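Local structure of ZmpA Glycopeptidase (Clostridium perfringens, 6XSX) at residues A[51-55]-A[139-145]; A[289-293]-A[373-379]; A[433-438]-A[478-482]. The protein is a glycopeptidase whose catalytic M60 metalloprotease module, the part in this chain, probably hydrolyses the peptide backbone of glycosylated proteins. One frame throughout, in Å; residues are numbered along the deposited sequence.

Interaction 1: A[51-55]-A[139-145]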
ATOM      1  N   THR A  51      16.495   4.550  20.237  1.00 17.09           N
ATOM      2  CA  THR A  51      17.472   4.887  21.261  1.00 17.42           C
ATOM      3  C   THR A  51      17.433   6.382  21.554  1.00 17.97           C
ATOM      4  O   THR A  51      17.728   6.783  22.672  1.00 18.98           O
ATOM      5  CB  THR A  51      18.905   4.469  20.902  1.00 16.89           C
ATOM      6  OG1 THR A  51      19.448   5.439  20.003  1.00 16.56           O
ATOM      7  CG2 THR A  51      18.999   3.067  20.333  1.00 16.98           C
ATOM      8  N   GLY A  52      17.115   7.191  20.534  1.00 17.93           N
ATOM      9  CA  GLY A  52      17.088   8.641  20.666  1.00 18.07           C
ATOM     10  C   GLY A  52      18.474   9.283  20.554  1.00 19.35           C
ATOM     11  O   GLY A  52      18.612  10.482  20.824  1.00 18.06           O
ATOM     12  N   TYR A  53      19.478   8.495  20.126  1.00 18.36           N
ATOM     13  CA  TYR A  53      20.844   8.984  20.022  1.00 18.88           C
ATOM     14  C   TYR A  53      21.262   9.241  18.578  1.00 19.50           C
ATOM     15  O   TYR A  53      20.994   8.433  17.687  1.00 19.01           O
ATOM     16  CB  TYR A  53      21.846   8.010  20.642  1.00 20.30           C
ATOM     17  CG  TYR A  53      21.732   7.890  22.141  1.00 20.98           C
ATOM     18  CD1 TYR A  53      21.816   9.011  22.960  1.00 22.13           C
ATOM     19  CD2 TYR A  53      21.532   6.655  22.737  1.00 21.20           C
ATOM     20  CE1 TYR A  53      21.697   8.905  24.340  1.00 24.35           C
ATOM     21  CE2 TYR A  53      21.413   6.533  24.114  1.00 22.62           C
ATOM     22  CZ  TYR A  53      21.487   7.660  24.914  1.00 23.69           C
ATOM     23  OH  TYR A  53      21.376   7.540  26.268  1.00 26.68           O
ATOM     24  N   ALA A  54      21.970  10.364  18.398  1.00 18.53           N
ATOM     25  CA  ALA A  54      22.607  10.749  17.152  1.00 19.89           C
ATOM     26  C   ALA A  54      24.118  10.616  17.298  1.00 18.99           C
ATOM     27  O   ALA A  54      24.655  10.825  18.382  1.00 20.27           O
ATOM     28  CB  ALA A  54      22.239  12.167  16.790  1.00 18.19           C
ATOM     29  N   VAL A  55      24.782  10.290  16.184  1.00 17.76           N
ATOM     30  CA  VAL A  55      26.233  10.204  16.136  1.00 17.48           C
ATOM     31  C   VAL A  55      26.727  10.782  14.810  1.00 17.70           C
ATOM     32  O   VAL A  55      25.971  10.863  13.839  1.00 18.13           O
ATOM     33  CB  VAL A  55      26.711   8.747  16.322  1.00 17.15           C
ATOM     34  CG1 VAL A  55      26.559   8.278  17.765  1.00 17.60           C
ATOM     35  CG2 VAL A  55      25.992   7.795  15.372  1.00 17.28           C
ATOM     36  N   ILE A 139      24.446   3.431  26.312  1.00 21.22           N
ATOM     37  CA  ILE A 139      25.269   4.051  25.290  1.00 21.72           C
ATOM     38  C   ILE A 139      25.873   5.329  25.869  1.00 21.78           C
ATOM     39  O   ILE A 139      25.145   6.197  26.342  1.00 22.43           O
ATOM     40  CB  ILE A 139      24.448   4.310  24.004  1.00 20.99           C
ATOM     41  CG1 ILE A 139      23.871   3.009  23.437  1.00 20.67           C
ATOM     42  CG2 ILE A 139      25.277   5.046  22.964  1.00 21.09           C
ATOM     43  CD1 ILE A 139      22.733   3.209  22.455  1.00 20.15           C
ATOM     44  N   GLU A 140      27.202   5.451  25.784  1.00 21.92           N
ATOM     45  CA  GLU A 140      27.904   6.655  26.205  1.00 21.77           C
ATOM     46  C   GLU A 140      28.476   7.376  24.986  1.00 21.06           C
ATOM     47  O   GLU A 140      28.996   6.741  24.068  1.00 20.51           O
ATOM     48  CB  GLU A 140      29.099   6.290  27.090  1.00 23.31           C
ATOM     49  CG  GLU A 140      28.751   5.776  28.472  1.00 25.73           C
ATOM     50  CD  GLU A 140      29.964   5.508  29.362  1.00 27.65           C
ATOM     51  OE1 GLU A 140      31.120   5.625  28.867  1.00 28.07           O
ATOM     52  OE2 GLU A 140      29.761   5.171  30.548  1.00 28.34           O
ATOM     53  N   GLY A 141      28.399   8.712  25.005  1.00 21.39           N
ATOM     54  CA  GLY A 141      29.164   9.565  24.107  1.00 21.35           C
ATOM     55  C   GLY A 141      28.343  10.071  22.921  1.00 22.98           C
ATOM     56  O   GLY A 141      28.884  10.723  22.025  1.00 22.27           O
ATOM     57  N   ALA A 142      27.034   9.775  22.918  1.00 22.56           N
ATOM     58  CA  ALA A 142      26.186  10.165  21.803  1.00 25.62           C
ATOM     59  C   ALA A 142      25.366  11.402  22.178  1.00 27.15           C
ATOM     60  O   ALA A 142      25.318  11.783  23.339  1.00 27.11           O
ATOM     61  CB  ALA A 142      25.323   9.005  21.358  1.00 23.26           C
ATOM     62  N   ILE A 143      24.711  12.007  21.182  1.00 29.15           N
ATOM     63  CA  ILE A 143      23.928  13.223  21.367  1.00 29.46           C
ATOM     64  C   ILE A 143      22.456  12.853  21.203  1.00 27.19           C
ATOM     65  O   ILE A 143      22.130  12.061  20.330  1.00 27.71           O
ATOM     66  CB  ILE A 143      24.338  14.274  20.307  1.00 30.73           C
ATOM     67  CG1 ILE A 143      25.858  14.448  20.209  1.00 35.30           C
ATOM     68  CG2 ILE A 143      23.631  15.603  20.531  1.00 31.06           C
ATOM     69  CD1 ILE A 143      26.551  13.395  19.351  1.00 37.12           C
ATOM     70  N   ASN A 144      21.573  13.464  22.002  1.00 26.11           N
ATOM     71  CA  ASN A 144      20.136  13.281  21.847  1.00 25.16           C
ATOM     72  C   ASN A 144      19.642  14.025  20.612  1.00 23.63           C
ATOM     73  O   ASN A 144      19.964  15.196  20.427  1.00 25.46           O
ATOM     74  CB  ASN A 144      19.358  13.767  23.069  1.00 26.88           C
ATOM     75  CG  ASN A 144      19.738  13.009  24.320  1.00 30.43           C
ATOM     76  OD1 ASN A 144      19.130  11.993  24.638  1.00 32.84           O
ATOM     77  ND2 ASN A 144      20.766  13.475  25.011  1.00 33.49           N
ATOM     78  N   TYR A 145      18.879  13.330  19.760  1.00 20.26           N
ATOM     79  CA  TYR A 145      18.214  13.974  18.636  1.00 19.28           C
ATOM     80  C   TYR A 145      16.712  13.933  18.899  1.00 18.46           C
ATOM     81  O   TYR A 145      16.252  13.065  19.633  1.00 19.46           O
ATOM     82  CB  TYR A 145      18.590  13.308  17.303  1.00 18.07           C
ATOM     83  CG  TYR A 145      17.868  12.016  17.015  1.00 17.09           C
ATOM     84  CD1 TYR A 145      18.367  10.814  17.493  1.00 17.27           C
ATOM     85  CD2 TYR A 145      16.697  11.979  16.265  1.00 16.66           C
ATOM     86  CE1 TYR A 145      17.718   9.613  17.256  1.00 16.94           C
ATOM     87  CE2 TYR A 145      16.021  10.785  16.038  1.00 16.52           C
ATOM     88  CZ  TYR A 145      16.536   9.597  16.534  1.00 16.98           C
ATOM     89  OH  TYR A 145      15.935   8.391  16.311  1.00 17.11           O
TER
HETATM   90  O   HOH W   1      17.855   9.187  24.555  1.00 31.25           O
HETATM   91  O   HOH W   2      16.610   6.281  17.884  1.00 19.41           O
HETATM   92  O   HOH W   3      16.891  12.030  22.361  1.00 37.46           O
HETATM   93  O   HOH W   4      22.140   4.762  26.915  1.00 26.93           O
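Y53 and A54 meet I143 and N144 in an antiparallel β pairing that joins strand 49-56 to strand 143-149 inside the large mixed sheet of the M60 module. A54 and I143 are the hydrogen-bonded pair, exchanging bonds both ways; I143 N reaches A54 O at 3.0 Å. Beside them Y53 and N144 form a non-hydrogen-bonded pair with diverging side chains. Y145 N then donates to G52 O over 3.1 Å, extending the ladder to the positive-phi glycine.

The Y53 side chain turns away from strand 143-149 and lies against the chain just before it. With CG anti to the carbonyl carbon (chi1 -68°), Y53 CB rests on A142 CB at 3.7 Å while the ring runs on past I139, the two side chains sliding by in opposite directions. Here Y53 CD2 lies 3.7 Å from I139 CD1, and one ring face carries T51 O and a water above its rim. A142 CB also packs against V55 CG1, at the bend where the chain passes from strand 136-140 of a neighbouring sheet into strand 143-149.

On the face shared by A54 and I143, Y145 adds its CB, 3.9 Å from A54 CB. Its CG sits between the backbone N and the carbonyl carbon (chi1 79°), which swings the ring alongside the backbone of G52 and Y53, with Y53 CA in plane at its edge. The phenol oxygen hydrogen-bonds D180 OD2 and also accepts from a water that in turn accepts from G52 N. T51 folds into an ST turn, its OG1 accepting the Y53 N-H and also hydrogen-bonded to L120 O. The water over the Y53 ring bridges the strands, donating to T51 O and to N144 OD1, the latter at 3.1 Å.

Interaction 2: A[289-293]-A[373-379]; sequences TNNRT and FRSRDIG
The guanidinium of R292 has D377 on one face, with D377 CA 3.7 Å above its plane and R376 O on the same face, while I378 O and G379 O lie near its edge. A second flat group, the F373 ring, has I378 CD1 3.8 Å above its centre and meets N290 ND2 at its edge; T293 CB approaches it obliquely.

R292 reaches across on a chain extended from CG to NE. Its NH1 donates to I378 O over 3.2 Å, coming from above the carbonyl plane, and CB and CD also lie close to that oxygen. The carboxylate of D377 stands almost perpendicular to the guanidinium, the planes being 87° apart. D377 OD1 forms a salt bridge with R292 NH2 at 2.8 Å, although the N-H points poorly at it and the hydrogen bond is weak.

N290 works at the other end. Its CG is anti to the backbone N (chi1 -169°), a setting from which ND2 reaches F373 O, at the C-terminal end of helix 365-375, through a weak bond of 2.9 Å. Its OD1 meanwhile accepts from R292 N at 3.1 Å, an Asx turn within the type I turn N290-T293. One amide thus shapes the loop that bears R292 and links it to the helix end. Backbone bonding between R292 and G380 continues the contact.

The loop follows helix 277-286, which carries an HExxH sequence, as in zinc metallopeptidases, with no metal bound there. Because D377 is exposed, solvent probably screens the ion pair, and the carbonyl of I378 shares the work of holding the arginine.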
ATOM      1  N   THR A 289       5.503 -10.622  -1.656  1.00 26.58           N
ATOM      2  CA  THR A 289       6.656 -11.086  -2.411  1.00 28.68           C
ATOM      3  C   THR A 289       6.410 -12.493  -2.946  1.00 29.34           C
ATOM      4  O   THR A 289       7.340 -13.144  -3.418  1.00 29.05           O
ATOM      5  CB  THR A 289       7.916 -11.181  -1.537  1.00 28.63           C
ATOM      6  OG1 THR A 289       7.647 -12.049  -0.433  1.00 29.91           O
ATOM      7  CG2 THR A 289       8.415  -9.835  -1.069  1.00 28.45           C
ATOM      8  N   ASN A 290       5.162 -12.964  -2.847  1.00 29.38           N
ATOM      9  CA  ASN A 290       4.835 -14.339  -3.195  1.00 29.95           C
ATOM     10  C   ASN A 290       5.119 -14.591  -4.680  1.00 30.44           C
ATOM     11  O   ASN A 290       4.481 -13.995  -5.549  1.00 28.17           O
ATOM     12  CB  ASN A 290       3.389 -14.665  -2.813  1.00 29.54           C
ATOM     13  CG  ASN A 290       3.040 -16.137  -2.900  1.00 30.86           C
ATOM     14  OD1 ASN A 290       3.846 -16.968  -3.322  1.00 29.39           O
ATOM     15  ND2 ASN A 290       1.819 -16.466  -2.513  1.00 32.90           N
ATOM     16  N   ASN A 291       6.070 -15.497  -4.965  1.00 30.86           N
ATOM     17  CA  ASN A 291       6.463 -15.764  -6.344  1.00 34.32           C
ATOM     18  C   ASN A 291       5.464 -16.688  -7.047  1.00 32.92           C
ATOM     19  O   ASN A 291       5.604 -16.942  -8.238  1.00 34.14           O
ATOM     20  CB  ASN A 291       7.934 -16.183  -6.492  1.00 36.01           C
ATOM     21  CG  ASN A 291       8.280 -17.512  -5.847  1.00 38.29           C
ATOM     22  OD1 ASN A 291       7.409 -18.321  -5.529  1.00 38.67           O
ATOM     23  ND2 ASN A 291       9.568 -17.742  -5.647  1.00 40.53           N
ATOM     24  N   ARG A 292       4.444 -17.162  -6.320  1.00 33.61           N
ATOM     25  CA  ARG A 292       3.368 -17.954  -6.902  1.00 33.85           C
ATOM     26  C   ARG A 292       2.363 -17.054  -7.624  1.00 33.10           C
ATOM     27  O   ARG A 292       1.589 -17.536  -8.445  1.00 34.23           O
ATOM     28  CB  ARG A 292       2.624 -18.744  -5.825  1.00 35.57           C
ATOM     29  CG  ARG A 292       3.503 -19.680  -5.012  1.00 37.76           C
ATOM     30  CD  ARG A 292       2.700 -20.268  -3.869  1.00 41.62           C
ATOM     31  NE  ARG A 292       3.393 -21.420  -3.313  1.00 46.90           N
ATOM     32  CZ  ARG A 292       3.501 -22.617  -3.893  1.00 52.17           C
ATOM     33  NH1 ARG A 292       2.949 -22.851  -5.073  1.00 50.73           N
ATOM     34  NH2 ARG A 292       4.166 -23.584  -3.282  1.00 54.60           N
ATOM     35  N   THR A 293       2.367 -15.753  -7.300  1.00 29.46           N
ATOM     36  CA  THR A 293       1.473 -14.795  -7.937  1.00 27.89           C
ATOM     37  C   THR A 293       2.287 -13.801  -8.768  1.00 26.11           C
ATOM     38  O   THR A 293       3.487 -13.981  -8.942  1.00 26.95           O
ATOM     39  CB  THR A 293       0.539 -14.153  -6.901  1.00 25.81           C
ATOM     40  OG1 THR A 293      -0.458 -13.440  -7.635  1.00 26.47           O
ATOM     41  CG2 THR A 293       1.251 -13.229  -5.936  1.00 24.61           C
ATOM     42  N   PHE A 373      -3.513 -17.415  -1.229  1.00 23.92           N
ATOM     43  CA  PHE A 373      -2.177 -17.437  -1.811  1.00 26.05           C
ATOM     44  C   PHE A 373      -1.106 -17.563  -0.727  1.00 26.01           C
ATOM     45  O   PHE A 373      -0.010 -18.060  -0.986  1.00 25.68           O
ATOM     46  CB  PHE A 373      -1.962 -16.240  -2.747  1.00 24.84           C
ATOM     47  CG  PHE A 373      -2.421 -16.517  -4.156  1.00 25.72           C
ATOM     48  CD1 PHE A 373      -3.685 -16.137  -4.579  1.00 25.35           C
ATOM     49  CD2 PHE A 373      -1.608 -17.216  -5.037  1.00 26.03           C
ATOM     50  CE1 PHE A 373      -4.120 -16.430  -5.863  1.00 26.18           C
ATOM     51  CE2 PHE A 373      -2.042 -17.510  -6.320  1.00 26.31           C
ATOM     52  CZ  PHE A 373      -3.295 -17.109  -6.732  1.00 27.84           C
ATOM     53  N   ARG A 374      -1.433 -17.120   0.491  1.00 27.19           N
ATOM     54  CA  ARG A 374      -0.477 -17.189   1.582  1.00 29.12           C
ATOM     55  C   ARG A 374      -0.326 -18.613   2.100  1.00 32.76           C
ATOM     56  O   ARG A 374       0.739 -18.962   2.606  1.00 37.12           O
ATOM     57  CB  ARG A 374      -0.867 -16.274   2.743  1.00 27.01           C
ATOM     58  CG  ARG A 374      -0.080 -14.976   2.773  1.00 25.96           C
ATOM     59  CD  ARG A 374       0.041 -14.384   4.163  1.00 24.88           C
ATOM     60  NE  ARG A 374      -1.227 -14.122   4.830  1.00 26.04           N
ATOM     61  CZ  ARG A 374      -2.139 -13.244   4.428  1.00 25.09           C
ATOM     62  NH1 ARG A 374      -3.250 -13.077   5.128  1.00 25.69           N
ATOM     63  NH2 ARG A 374      -1.945 -12.544   3.327  1.00 24.76           N
ATOM     64  N   SER A 375      -1.387 -19.422   2.012  1.00 34.43           N
ATOM     65  CA  SER A 375      -1.387 -20.656   2.784  1.00 38.72           C
ATOM     66  C   SER A 375      -1.564 -21.906   1.916  1.00 40.42           C
ATOM     67  O   SER A 375      -1.646 -23.013   2.451  1.00 41.26           O
ATOM     68  CB  SER A 375      -2.405 -20.590   3.898  1.00 36.41           C
ATOM     69  OG  SER A 375      -3.720 -20.548   3.367  1.00 36.03           O
ATOM     70  N   ARG A 376      -1.619 -21.735   0.590  1.00 42.08           N
ATOM     71  CA  ARG A 376      -1.891 -22.853  -0.297  1.00 43.99           C
ATOM     72  C   ARG A 376      -0.844 -22.934  -1.404  1.00 47.25           C
ATOM     73  O   ARG A 376      -0.290 -21.921  -1.828  1.00 48.71           O
ATOM     74  CB  ARG A 376      -3.316 -22.801  -0.859  1.00 46.30           C
ATOM     75  CG  ARG A 376      -4.405 -22.953   0.194  1.00 49.21           C
ATOM     76  CD  ARG A 376      -5.547 -23.856  -0.234  1.00 51.57           C
ATOM     77  NE  ARG A 376      -6.485 -24.091   0.860  1.00 54.05           N
ATOM     78  CZ  ARG A 376      -6.432 -25.106   1.725  1.00 53.09           C
ATOM     79  NH1 ARG A 376      -5.474 -26.014   1.640  1.00 54.71           N
ATOM     80  NH2 ARG A 376      -7.342 -25.208   2.674  1.00 52.82           N
ATOM     81  N   ASP A 377      -0.604 -24.177  -1.842  1.00 49.28           N
ATOM     82  CA  ASP A 377       0.264 -24.551  -2.945  1.00 48.96           C
ATOM     83  C   ASP A 377      -0.470 -24.288  -4.262  1.00 47.23           C
ATOM     84  O   ASP A 377      -0.905 -25.221  -4.940  1.00 45.55           O
ATOM     85  CB  ASP A 377       0.662 -26.027  -2.813  1.00 49.44           C
ATOM     86  CG  ASP A 377       1.671 -26.498  -3.844  1.00 51.40           C
ATOM     87  OD1 ASP A 377       2.565 -25.707  -4.188  1.00 55.13           O
ATOM     88  OD2 ASP A 377       1.548 -27.652  -4.303  1.00 52.84           O
ATOM     89  N   ILE A 378      -0.634 -23.002  -4.591  1.00 39.69           N
ATOM     90  CA  ILE A 378      -1.339 -22.607  -5.798  1.00 35.73           C
ATOM     91  C   ILE A 378      -0.470 -21.600  -6.546  1.00 34.77           C
ATOM     92  O   ILE A 378       0.435 -21.006  -5.958  1.00 32.05           O
ATOM     93  CB  ILE A 378      -2.757 -22.071  -5.484  1.00 34.08           C
ATOM     94  CG1 ILE A 378      -2.737 -20.873  -4.527  1.00 33.36           C
ATOM     95  CG2 ILE A 378      -3.667 -23.189  -4.980  1.00 34.02           C
ATOM     96  CD1 ILE A 378      -4.092 -20.223  -4.309  1.00 31.18           C
ATOM     97  N   GLY A 379      -0.749 -21.441  -7.848  1.00 31.85           N
ATOM     98  CA  GLY A 379       0.023 -20.560  -8.708  1.00 30.60           C
ATOM     99  C   GLY A 379       1.408 -21.133  -8.999  1.00 30.08           C
ATOM    100  O   GLY A 379       1.573 -22.350  -9.073  1.00 28.57           O
TER

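Interaction 3: A[433-438]-A[478-482]; sequences YANDKM and VIGYE. With EDO (1,2-ethanediol), chain E.
Hydrogen bonds join Y433 to E482 at one end of this contact and N435 to I479 near its middle. The hydroxyl of Y433 donates to E482 OE2 over 2.6 Å, using the anti lone pair of the carboxylate oxygen. Ring and carboxylate are turned nearly perpendicular, 82° apart, with OE2 in the plane of the ring at its edge. That oxygen also forms a salt bridge with K430, which would be expected to stabilise its negative charge. The N435 amide is used on both sides: ND2 donates to I479 O at 3.2 Å, and to Y433 O, while OD1 accepts from K437 N at 3.0 Å. Its CG lies between the backbone N and the carbonyl carbon (chi1 70°), a setting that brings OD1 to the K437 N-H at the helix start.

Apolar contact centres on I479. Its CG2 branch sits 3.7 Å from M438 CG and 3.9 Å from K437 CB, while I479 CD1 lies against M438 CG and near the carbonyl oxygen of Y433.

Beyond its CB, K437 bends at chi3 and brings NZ to a weak bond with V478 O and a firmer one, 2.8 Å, to O1 of a 1,2-ethanediol, probably from the crystallisation liquor. The diol also bonds to S494 O.

N435 and M438 form a capping box, closed on one side by the weak bond from N435 N to M438 SD. This N-terminal cap of helix 437-440 docks on strand 478-485, an inner strand of a four-stranded antiparallel β-sheet, and so joins the end of the helical region to the C-terminal β-rich part.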
ATOM      1  N   TYR A 433     -18.845  -5.337 -15.484  1.00 19.10           N
ATOM      2  CA  TYR A 433     -19.275  -3.953 -15.647  1.00 18.11           C
ATOM      3  C   TYR A 433     -18.948  -3.123 -14.400  1.00 18.45           C
ATOM      4  O   TYR A 433     -19.191  -1.918 -14.392  1.00 17.85           O
ATOM      5  CB  TYR A 433     -20.768  -3.853 -15.986  1.00 19.45           C
ATOM      6  CG  TYR A 433     -21.190  -4.324 -17.361  1.00 19.80           C
ATOM      7  CD1 TYR A 433     -20.295  -4.373 -18.422  1.00 19.60           C
ATOM      8  CD2 TYR A 433     -22.507  -4.679 -17.620  1.00 20.19           C
ATOM      9  CE1 TYR A 433     -20.679  -4.808 -19.680  1.00 19.60           C
ATOM     10  CE2 TYR A 433     -22.911  -5.112 -18.875  1.00 19.93           C
ATOM     11  CZ  TYR A 433     -21.993  -5.174 -19.911  1.00 20.41           C
ATOM     12  OH  TYR A 433     -22.373  -5.597 -21.153  1.00 21.68           O
ATOM     13  N   ALA A 434     -18.400  -3.754 -13.345  1.00 18.02           N
ATOM     14  CA  ALA A 434     -18.059  -3.018 -12.133  1.00 17.88           C
ATOM     15  C   ALA A 434     -17.095  -1.884 -12.471  1.00 17.76           C
ATOM     16  O   ALA A 434     -16.204  -2.055 -13.303  1.00 17.90           O
ATOM     17  CB  ALA A 434     -17.452  -3.928 -11.085  1.00 17.11           C
ATOM     18  N   ASN A 435     -17.296  -0.737 -11.810  1.00 17.78           N
ATOM     19  CA  ASN A 435     -16.430   0.426 -11.955  1.00 18.46           C
ATOM     20  C   ASN A 435     -16.573   1.319 -10.722  1.00 19.06           C
ATOM     21  O   ASN A 435     -17.451   1.098  -9.890  1.00 20.23           O
ATOM     22  CB  ASN A 435     -16.668   1.152 -13.286  1.00 17.74           C
ATOM     23  CG  ASN A 435     -18.003   1.860 -13.344  1.00 18.36           C
ATOM     24  OD1 ASN A 435     -18.150   2.935 -12.773  1.00 19.19           O
ATOM     25  ND2 ASN A 435     -18.982   1.267 -14.016  1.00 18.40           N
ATOM     26  N   ASP A 436     -15.698   2.326 -10.621  1.00 19.11           N
ATOM     27  CA  ASP A 436     -15.562   3.183  -9.457  1.00 19.24           C
ATOM     28  C   ASP A 436     -16.856   3.910  -9.094  1.00 19.94           C
ATOM     29  O   ASP A 436     -17.005   4.308  -7.939  1.00 21.80           O
ATOM     30  CB  ASP A 436     -14.370   4.143  -9.585  1.00 19.63           C
ATOM     31  CG  ASP A 436     -13.022   3.439  -9.611  1.00 19.18           C
ATOM     32  OD1 ASP A 436     -12.950   2.286  -9.178  1.00 20.07           O
ATOM     33  OD2 ASP A 436     -12.062   4.040 -10.090  1.00 20.85           O
ATOM     34  N   LYS A 437     -17.790   4.086 -10.044  1.00 19.18           N
ATOM     35  CA  LYS A 437     -19.047   4.754  -9.713  1.00 19.72           C
ATOM     36  C   LYS A 437     -19.769   4.038  -8.570  1.00 18.78           C
ATOM     37  O   LYS A 437     -20.513   4.667  -7.818  1.00 18.32           O
ATOM     38  CB  LYS A 437     -19.957   4.930 -10.933  1.00 19.37           C
ATOM     39  CG  LYS A 437     -19.408   5.873 -11.993  1.00 22.76           C
ATOM     40  CD  LYS A 437     -20.485   6.499 -12.857  1.00 24.06           C
ATOM     41  CE  LYS A 437     -21.447   7.359 -12.067  1.00 24.58           C
ATOM     42  NZ  LYS A 437     -22.531   7.878 -12.934  1.00 26.91           N
ATOM     43  N   MET A 438     -19.501   2.737  -8.417  1.00 18.46           N
ATOM     44  CA  MET A 438     -20.154   1.910  -7.407  1.00 18.82           C
ATOM     45  C   MET A 438     -19.906   2.458  -5.997  1.00 19.41           C
ATOM     46  O   MET A 438     -20.764   2.297  -5.138  1.00 19.95           O
ATOM     47  CB  MET A 438     -19.697   0.448  -7.485  1.00 17.28           C
ATOM     48  CG  MET A 438     -20.251  -0.306  -8.699  1.00 16.87           C
ATOM     49  SD  MET A 438     -19.371  -1.874  -8.966  1.00 17.23           S
ATOM     50  CE  MET A 438     -19.871  -2.766  -7.492  1.00 16.58           C
ATOM     51  N   VAL A 478     -26.991   4.702 -10.755  1.00 19.71           N
ATOM     52  CA  VAL A 478     -26.577   4.110 -12.023  1.00 18.57           C
ATOM     53  C   VAL A 478     -25.052   4.151 -12.144  1.00 18.06           C
ATOM     54  O   VAL A 478     -24.431   5.166 -11.829  1.00 17.30           O
ATOM     55  CB  VAL A 478     -27.271   4.820 -13.206  1.00 18.29           C
ATOM     56  CG1 VAL A 478     -26.994   6.326 -13.247  1.00 17.43           C
ATOM     57  CG2 VAL A 478     -26.945   4.171 -14.549  1.00 18.01           C
ATOM     58  N   ILE A 479     -24.452   3.049 -12.621  1.00 18.56           N
ATOM     59  CA  ILE A 479     -23.009   2.991 -12.813  1.00 18.36           C
ATOM     60  C   ILE A 479     -22.661   2.950 -14.303  1.00 18.83           C
ATOM     61  O   ILE A 479     -21.497   3.119 -14.675  1.00 17.38           O
ATOM     62  CB  ILE A 479     -22.365   1.821 -12.045  1.00 19.03           C
ATOM     63  CG1 ILE A 479     -22.873   0.463 -12.543  1.00 19.99           C
ATOM     64  CG2 ILE A 479     -22.545   2.006 -10.539  1.00 18.91           C
ATOM     65  CD1 ILE A 479     -22.092  -0.727 -12.018  1.00 21.12           C
ATOM     66  N   GLY A 480     -23.665   2.721 -15.157  1.00 18.46           N
ATOM     67  CA  GLY A 480     -23.399   2.755 -16.586  1.00 19.55           C
ATOM     68  C   GLY A 480     -24.517   2.114 -17.395  1.00 20.53           C
ATOM     69  O   GLY A 480     -25.470   1.571 -16.826  1.00 20.79           O
ATOM     70  N   TYR A 481     -24.362   2.173 -18.724  1.00 19.90           N
ATOM     71  CA  TYR A 481     -25.376   1.686 -19.645  1.00 20.69           C
ATOM     72  C   TYR A 481     -24.724   0.741 -20.638  1.00 20.28           C
ATOM     73  O   TYR A 481     -23.665   1.035 -21.194  1.00 20.67           O
ATOM     74  CB  TYR A 481     -26.042   2.836 -20.411  1.00 20.86           C
ATOM     75  CG  TYR A 481     -26.724   3.861 -19.536  1.00 20.70           C
ATOM     76  CD1 TYR A 481     -28.075   3.760 -19.246  1.00 21.06           C
ATOM     77  CD2 TYR A 481     -26.018   4.922 -18.986  1.00 20.51           C
ATOM     78  CE1 TYR A 481     -28.713   4.690 -18.437  1.00 21.05           C
ATOM     79  CE2 TYR A 481     -26.639   5.857 -18.174  1.00 21.19           C
ATOM     80  CZ  TYR A 481     -27.992   5.741 -17.901  1.00 21.91           C
ATOM     81  OH  TYR A 481     -28.613   6.662 -17.105  1.00 22.85           O
ATOM     82  N   GLU A 482     -25.388  -0.391 -20.843  1.00 20.12           N
ATOM     83  CA  GLU A 482     -24.981  -1.354 -21.845  1.00 21.44           C
ATOM     84  C   GLU A 482     -25.777  -1.095 -23.126  1.00 23.35           C
ATOM     85  O   GLU A 482     -27.008  -0.957 -23.093  1.00 22.19           O
ATOM     86  CB  GLU A 482     -25.230  -2.755 -21.293  1.00 21.49           C
ATOM     87  CG  GLU A 482     -25.083  -3.843 -22.338  1.00 22.23           C
ATOM     88  CD  GLU A 482     -25.710  -5.146 -21.893  1.00 23.58           C
ATOM     89  OE1 GLU A 482     -26.953  -5.245 -21.957  1.00 23.67           O
ATOM     90  OE2 GLU A 482     -24.953  -6.041 -21.445  1.00 25.23           O
TER
HETATM   91  C1  EDO E1304     -23.862   6.510 -16.360  1.00 33.99           C
HETATM   92  O1  EDO E1304     -23.229   6.322 -15.104  1.00 34.12           O
HETATM   93  C2  EDO E1304     -24.102   7.929 -16.722  1.00 30.89           C
HETATM   94  O2  EDO E1304     -24.048   8.794 -15.619  1.00 34.49           O

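From the N terminus, the three contacts follow one another in series, none nested in or crossing another. Interaction 1 closes a loop of 83 mostly β and coil residues, bringing strand 49-56 beside strand 143-149 in the ten-stranded sheet. Interaction 2 spans 79 residues rich in helix, returning the end of helix 365-375 to the loop after helix 277-286. Interaction 3 encloses 39 residues, two strands among them, and ties the short helix 437-440 to the C-terminal antiparallel sheet. Their centres lie about 43 Å apart for the first two and about 31 Å for the last two; interactions 1 and 3, about 57 Å apart between centres, sit on opposite sides of the chain's centre.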